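Local coordinates for putative uncharacterized protein (Caulobacter crescentus, PDB 4KWY), which is probably an LptE-like lipoprotein that takes part in assembling lipopolysaccharide at the outer membrane, at residues Q53-G58 and D113-A118; V74-L79 and R124-D129. One frame throughout, in Å; residues are numbered along the deposited sequence.

Contact 1 (Q53-G58 and D113-A118); sequences QRFARG and DGQERA
Phe55 and Gln115 bring the two backbones closest, with CA atoms 7.6 Å apart. Segment 53-58 lies on the short helix 52-56 and the turn after it. Residues 113-118 are part of the long helix 104-135. One hydrogen bond joins the segments: Gln115 NE2 donates to Phe55 O over 3.1 Å. The N-H points fairly well at the oxygen, at 153°. The oxygen lies in the amide plane of Gln115, but the donor stands above the carbonyl plane of Phe55. Phe55 CG lies anti to the backbone N (chi1 -170°), which carries the ring toward the long helix. There Ala118 CB and Gln115 O lie at the ring edge, near its plane, with Phe55 CE1 3.9 Å from Ala118 CB. The Gln115 side chain instead lies off the plane. Its CB is 3.5 Å from Phe55 CZ. Beyond CG the chain is extended and runs on a level of its own, displaced past CZ and CE2, with the amide almost parallel to the ring (7°). Its other amide atom, OE1, accepts from Arg21 NE, so both ends of the amide are held. A leucine in its place would probably leave Phe55 O and Arg21 NE without these partners, and the short helix less firmly tied to the long one. Leu25 of helix 21-34 touches both Phe55 and Gln115. Strand 67-80 adds Met72 against Phe55 and Ala118, and Leu70 against Gln115. The contact therefore joins both helices to helix 21-34 and the sheet.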
loop_
_atom_site.group_PDB
_atom_site.type_symbol
_atom_site.label_atom_id
_atom_site.label_comp_id
_atom_site.label_asym_id
_atom_site.label_seq_id
_atom_site.Cartn_x
_atom_site.Cartn_y
_atom_site.Cartn_z
ATOM N N GLN A 53 -13.899 2.913 -1.026
ATOM C CA GLN A 53 -14.956 3.149 -1.998
ATOM C C GLN A 53 -14.329 3.594 -3.314
ATOM O O GLN A 53 -14.677 3.016 -4.353
ATOM C CB GLN A 53 -16.022 4.129 -1.487
ATOM C CG GLN A 53 -17.040 3.448 -0.549
ATOM C CD GLN A 53 -18.387 4.148 -0.439
ATOM O OE1 GLN A 53 -18.925 4.707 -1.409
ATOM N NE2 GLN A 53 -19.000 4.072 0.737
ATOM N N ARG A 54 -13.343 4.533 -3.264
ATOM C CA ARG A 54 -12.605 5.036 -4.445
ATOM C C ARG A 54 -11.789 3.915 -5.105
ATOM O O ARG A 54 -11.701 3.851 -6.329
ATOM C CB ARG A 54 -11.687 6.222 -4.071
ATOM C CG ARG A 54 -10.911 6.848 -5.246
ATOM C CD ARG A 54 -10.090 8.039 -4.826
ATOM N NE ARG A 54 -10.937 9.127 -4.341
ATOM C CZ ARG A 54 -10.554 10.043 -3.462
ATOM N NH1 ARG A 54 -9.332 10.014 -2.952
ATOM N NH2 ARG A 54 -11.396 10.993 -3.077
ATOM N N PHE A 55 -11.235 3.024 -4.299
ATOM C CA PHE A 55 -10.430 1.929 -4.805
ATOM C C PHE A 55 -11.269 0.819 -5.497
ATOM O O PHE A 55 -10.752 0.135 -6.386
ATOM C CB PHE A 55 -9.600 1.331 -3.665
ATOM C CG PHE A 55 -8.553 0.339 -4.115
ATOM C CD1 PHE A 55 -7.448 0.752 -4.845
ATOM C CD2 PHE A 55 -8.669 -1.009 -3.800
ATOM C CE1 PHE A 55 -6.479 -0.163 -5.251
ATOM C CE2 PHE A 55 -7.690 -1.927 -4.209
ATOM C CZ PHE A 55 -6.594 -1.490 -4.911
ATOM N N ALA A 56 -12.528 0.626 -5.083
ATOM C CA ALA A 56 -13.388 -0.399 -5.666
ATOM C C ALA A 56 -13.971 0.054 -7.033
ATOM O O ALA A 56 -14.411 -0.782 -7.841
ATOM C CB ALA A 56 -14.512 -0.725 -4.696
ATOM N N ARG A 57 -13.995 1.384 -7.255
ATOM C CA ARG A 57 -14.499 2.047 -8.454
ATOM C C ARG A 57 -13.443 2.256 -9.537
ATOM O O ARG A 57 -12.579 3.127 -9.413
ATOM C CB ARG A 57 -15.081 3.431 -8.099
ATOM C CG ARG A 57 -16.511 3.419 -7.560
ATOM C CD ARG A 57 -17.554 2.965 -8.579
ATOM N NE ARG A 57 -17.487 3.696 -9.848
ATOM C CZ ARG A 57 -18.046 4.882 -10.068
ATOM N NH1 ARG A 57 -18.700 5.509 -9.098
ATOM N NH2 ARG A 57 -17.947 5.456 -11.258
ATOM N N GLY A 58 -13.558 1.496 -10.614
ATOM C CA GLY A 58 -12.776 1.707 -11.822
ATOM C C GLY A 58 -13.585 2.703 -12.634
ATOM O O GLY A 58 -14.786 2.485 -12.837
ATOM N N ASP A 113 -5.938 -7.090 -11.479
ATOM C CA ASP A 113 -4.536 -6.844 -11.816
ATOM C C ASP A 113 -4.226 -5.343 -11.620
ATOM O O ASP A 113 -3.189 -5.025 -11.041
ATOM C CB ASP A 113 -4.193 -7.328 -13.233
ATOM C CG ASP A 113 -2.798 -6.944 -13.683
ATOM O OD1 ASP A 113 -1.832 -7.581 -13.230
ATOM O OD2 ASP A 113 -2.675 -5.982 -14.435
ATOM N N GLY A 114 -5.156 -4.462 -12.011
ATOM C CA GLY A 114 -5.027 -3.019 -11.802
ATOM C C GLY A 114 -4.931 -2.682 -10.320
ATOM O O GLY A 114 -4.069 -1.904 -9.890
ATOM N N GLN A 115 -5.779 -3.316 -9.518
ATOM C CA GLN A 115 -5.789 -3.139 -8.064
ATOM C C GLN A 115 -4.462 -3.589 -7.405
ATOM O O GLN A 115 -3.936 -2.890 -6.522
ATOM C CB GLN A 115 -6.972 -3.893 -7.479
ATOM C CG GLN A 115 -8.277 -3.175 -7.772
ATOM C CD GLN A 115 -9.452 -3.798 -7.100
ATOM O OE1 GLN A 115 -9.574 -5.029 -7.003
ATOM N NE2 GLN A 115 -10.365 -2.950 -6.661
ATOM N N GLU A 116 -3.898 -4.711 -7.879
ATOM C CA GLU A 116 -2.621 -5.249 -7.413
ATOM C C GLU A 116 -1.469 -4.297 -7.770
ATOM O O GLU A 116 -0.589 -4.043 -6.944
ATOM C CB GLU A 116 -2.383 -6.645 -8.012
ATOM C CG GLU A 116 -2.966 -7.752 -7.145
ATOM C CD GLU A 116 -3.628 -8.918 -7.864
ATOM O OE1 GLU A 116 -3.184 -9.267 -8.986
ATOM O OE2 GLU A 116 -4.578 -9.500 -7.284
ATOM N N ARG A 117 -1.505 -3.734 -8.994
ATOM C CA ARG A 117 -0.499 -2.810 -9.494
ATOM C C ARG A 117 -0.546 -1.473 -8.727
ATOM O O ARG A 117 0.510 -0.924 -8.400
ATOM C CB ARG A 117 -0.677 -2.616 -10.995
ATOM C CG ARG A 117 -0.190 -3.837 -11.782
ATOM C CD ARG A 117 -0.079 -3.523 -13.261
ATOM N NE ARG A 117 -1.379 -3.512 -13.921
ATOM C CZ ARG A 117 -2.006 -2.414 -14.327
ATOM N NH1 ARG A 117 -1.446 -1.222 -14.162
ATOM N NH2 ARG A 117 -3.190 -2.500 -14.909
ATOM N N ALA A 118 -1.759 -0.988 -8.386
ATOM C CA ALA A 118 -1.931 0.222 -7.572
ATOM C C ALA A 118 -1.335 -0.020 -6.192
ATOM O O ALA A 118 -0.466 0.741 -5.762
ATOM C CB ALA A 118 -3.408 0.588 -7.475
#

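Contact 2 (V74-L79 and R124-D129); sequences VDWRLL and RKIQLD
Strand 67-80 passes beside helix 104-135 with Trp76 facing Ile126, their CA atoms 8.9 Å apart. Both side chains leave their backbones toward the other segment. The indole lies against Ile126, mainly through its five-membered ring. Ile126 CD1 sits over one face in a CH-pi contact, 4.2 Å from the centroid of that ring and 28° off its normal. Ile126 CG1 approaches Trp76 NE1 to 3.5 Å, and Ile126 CG2 reaches the same side of the indole nearer its middle. Trp76 CG stands between the backbone N and the carbonyl carbon (chi1 51°), which places the indole beside the isoleucine. Trp76 NE1, though close to Ile126 CG1, is hydrogen-bonded to Thr92 OG1 of strand 86-99. Asp129, three residues and nearly one turn after Ile126, meets the six-membered ring at its edge. Its OD1 lies 3.3 Å from Trp76 CH2, and its carboxylate is nearly perpendicular to the indole. That oxygen is also hydrogen-bonded to His88 NE2, which helps fix the carboxylate. Leu26 and Leu30 of helix 21-34 close on Ile126, while Leu46 of strand 44-50 and Leu130 of the long helix touch Trp76. Such buried apolar packing is characteristic of a two-layer alpha+beta arrangement, helices on one mixed, mainly antiparallel sheet, consistent with the LptE family.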
loop_
_atom_site.group_PDB
_atom_site.type_symbol
_atom_site.label_atom_id
_atom_site.label_comp_id
_atom_site.label_asym_id
_atom_site.label_seq_id
_atom_site.Cartn_x
_atom_site.Cartn_y
_atom_site.Cartn_z
ATOM N N VAL A 74 -4.292 6.772 0.074
ATOM C CA VAL A 74 -3.969 6.210 1.387
ATOM C C VAL A 74 -3.404 7.262 2.308
ATOM O O VAL A 74 -2.381 7.869 2.013
ATOM C CB VAL A 74 -2.941 5.028 1.307
ATOM C CG1 VAL A 74 -3.006 4.151 2.558
ATOM C CG2 VAL A 74 -3.080 4.204 0.024
ATOM N N ASP A 75 -4.013 7.396 3.463
ATOM C CA ASP A 75 -3.481 8.187 4.568
ATOM C C ASP A 75 -2.897 7.187 5.503
ATOM O O ASP A 75 -3.554 6.184 5.764
ATOM C CB ASP A 75 -4.560 9.047 5.253
ATOM C CG ASP A 75 -4.879 10.307 4.485
ATOM O OD1 ASP A 75 -4.008 11.201 4.419
ATOM O OD2 ASP A 75 -5.996 10.405 3.962
ATOM N N TRP A 76 -1.658 7.391 5.960
ATOM C CA TRP A 76 -1.053 6.423 6.862
ATOM C C TRP A 76 -0.266 7.090 8.005
ATOM O O TRP A 76 0.295 8.172 7.835
ATOM C CB TRP A 76 -0.184 5.428 6.077
ATOM C CG TRP A 76 0.805 6.055 5.152
ATOM C CD1 TRP A 76 0.626 6.366 3.833
ATOM C CD2 TRP A 76 2.149 6.421 5.474
ATOM N NE1 TRP A 76 1.781 6.903 3.310
ATOM C CE2 TRP A 76 2.734 6.949 4.296
ATOM C CE3 TRP A 76 2.916 6.361 6.656
ATOM C CZ2 TRP A 76 4.052 7.414 4.261
ATOM C CZ3 TRP A 76 4.238 6.777 6.610
ATOM C CH2 TRP A 76 4.791 7.313 5.427
ATOM N N ARG A 77 -0.232 6.405 9.168
ATOM C CA ARG A 77 0.455 6.804 10.414
ATOM C C ARG A 77 1.410 5.725 10.873
ATOM O O ARG A 77 1.019 4.558 10.938
ATOM C CB ARG A 77 -0.559 7.042 11.550
ATOM C CG ARG A 77 -1.524 8.134 11.297
ATOM C CD ARG A 77 -2.492 8.297 12.434
ATOM N NE ARG A 77 -3.777 8.739 11.882
ATOM C CZ ARG A 77 -4.161 10.009 11.783
ATOM N NH1 ARG A 77 -3.407 10.981 12.282
ATOM N NH2 ARG A 77 -5.331 10.313 11.233
ATOM N N LEU A 78 2.624 6.112 11.280
ATOM C CA LEU A 78 3.606 5.175 11.822
ATOM C C LEU A 78 3.680 5.402 13.313
ATOM O O LEU A 78 3.941 6.526 13.750
ATOM C CB LEU A 78 4.985 5.323 11.146
ATOM C CG LEU A 78 6.031 4.244 11.515
ATOM C CD1 LEU A 78 5.718 2.897 10.826
ATOM C CD2 LEU A 78 7.410 4.686 11.147
ATOM N N LEU A 79 3.367 4.373 14.101
ATOM C CA LEU A 79 3.399 4.553 15.550
ATOM C C LEU A 79 4.509 3.769 16.208
ATOM O O LEU A 79 4.953 2.738 15.693
ATOM C CB LEU A 79 2.066 4.155 16.230
ATOM C CG LEU A 79 0.748 4.517 15.576
ATOM C CD1 LEU A 79 -0.367 4.010 16.392
ATOM C CD2 LEU A 79 0.599 6.018 15.374
ATOM N N ARG A 124 5.526 0.497 -2.672
ATOM C CA ARG A 124 6.846 0.936 -3.094
ATOM C C ARG A 124 7.113 2.388 -2.653
ATOM O O ARG A 124 8.179 2.656 -2.121
ATOM C CB ARG A 124 6.960 0.788 -4.623
ATOM C CG ARG A 124 8.333 1.062 -5.194
ATOM C CD ARG A 124 8.278 1.040 -6.704
ATOM N NE ARG A 124 9.561 1.391 -7.326
ATOM C CZ ARG A 124 10.168 0.648 -8.248
ATOM N NH1 ARG A 124 9.632 -0.500 -8.645
ATOM N NH2 ARG A 124 11.304 1.057 -8.795
ATOM N N LYS A 125 6.144 3.301 -2.848
ATOM C CA LYS A 125 6.233 4.722 -2.457
ATOM C C LYS A 125 6.339 4.902 -0.923
ATOM O O LYS A 125 7.134 5.712 -0.469
ATOM C CB LYS A 125 5.014 5.493 -2.989
ATOM C CG LYS A 125 5.129 5.882 -4.442
ATOM C CD LYS A 125 3.840 6.456 -4.939
ATOM C CE LYS A 125 3.989 7.894 -5.356
ATOM N NZ LYS A 125 2.756 8.401 -6.023
ATOM N N ILE A 126 5.535 4.161 -0.146
ATOM C CA ILE A 126 5.539 4.186 1.316
ATOM C C ILE A 126 6.889 3.596 1.871
ATOM O O ILE A 126 7.484 4.186 2.781
ATOM C CB ILE A 126 4.295 3.425 1.865
ATOM C CG1 ILE A 126 2.994 4.148 1.489
ATOM C CG2 ILE A 126 4.399 3.214 3.407
ATOM C CD1 ILE A 126 1.720 3.328 1.793
ATOM N N GLN A 127 7.356 2.442 1.298
ATOM C CA GLN A 127 8.573 1.715 1.687
ATOM C C GLN A 127 9.774 2.587 1.522
ATOM O O GLN A 127 10.646 2.538 2.365
ATOM C CB GLN A 127 8.741 0.423 0.864
ATOM C CG GLN A 127 9.870 -0.505 1.329
ATOM C CD GLN A 127 10.974 -0.621 0.306
ATOM O OE1 GLN A 127 10.827 -1.266 -0.737
ATOM N NE2 GLN A 127 12.109 -0.003 0.585
ATOM N N LEU A 128 9.824 3.372 0.440
ATOM C CA LEU A 128 10.889 4.317 0.125
ATOM C C LEU A 128 10.848 5.472 1.124
ATOM O O LEU A 128 11.889 5.873 1.624
ATOM C CB LEU A 128 10.731 4.812 -1.337
ATOM C CG LEU A 128 11.469 6.112 -1.728
ATOM C CD1 LEU A 128 12.956 5.866 -1.958
ATOM C CD2 LEU A 128 10.833 6.791 -2.928
ATOM N N ASP A 129 9.648 5.968 1.442
ATOM C CA ASP A 129 9.419 7.046 2.411
ATOM C C ASP A 129 9.849 6.615 3.854
ATOM O O ASP A 129 10.523 7.379 4.552
ATOM C CB ASP A 129 7.948 7.447 2.365
ATOM C CG ASP A 129 7.585 8.681 3.140
ATOM O OD1 ASP A 129 7.653 8.635 4.387
ATOM O OD2 ASP A 129 7.144 9.663 2.508
#

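Contacts 1 and 2 lie on the same long helix, 104-135, with their centres 18 Å apart. Their nearest atoms are about 7 Å apart, so they do not touch. Along the chain their segments alternate: 53-58, 74-79, 113-118, 124-129. In contact 1 the helix meets the short helix 52-56, and in contact 2 it meets strand 67-80. That strand also serves contact 1 through Leu70 and Met72. Helix 21-34 borders both, with Leu25 at contact 1 and Leu26 and Leu30 at contact 2. Both are packing contacts within the fold, made by separate parts of helix 104-135.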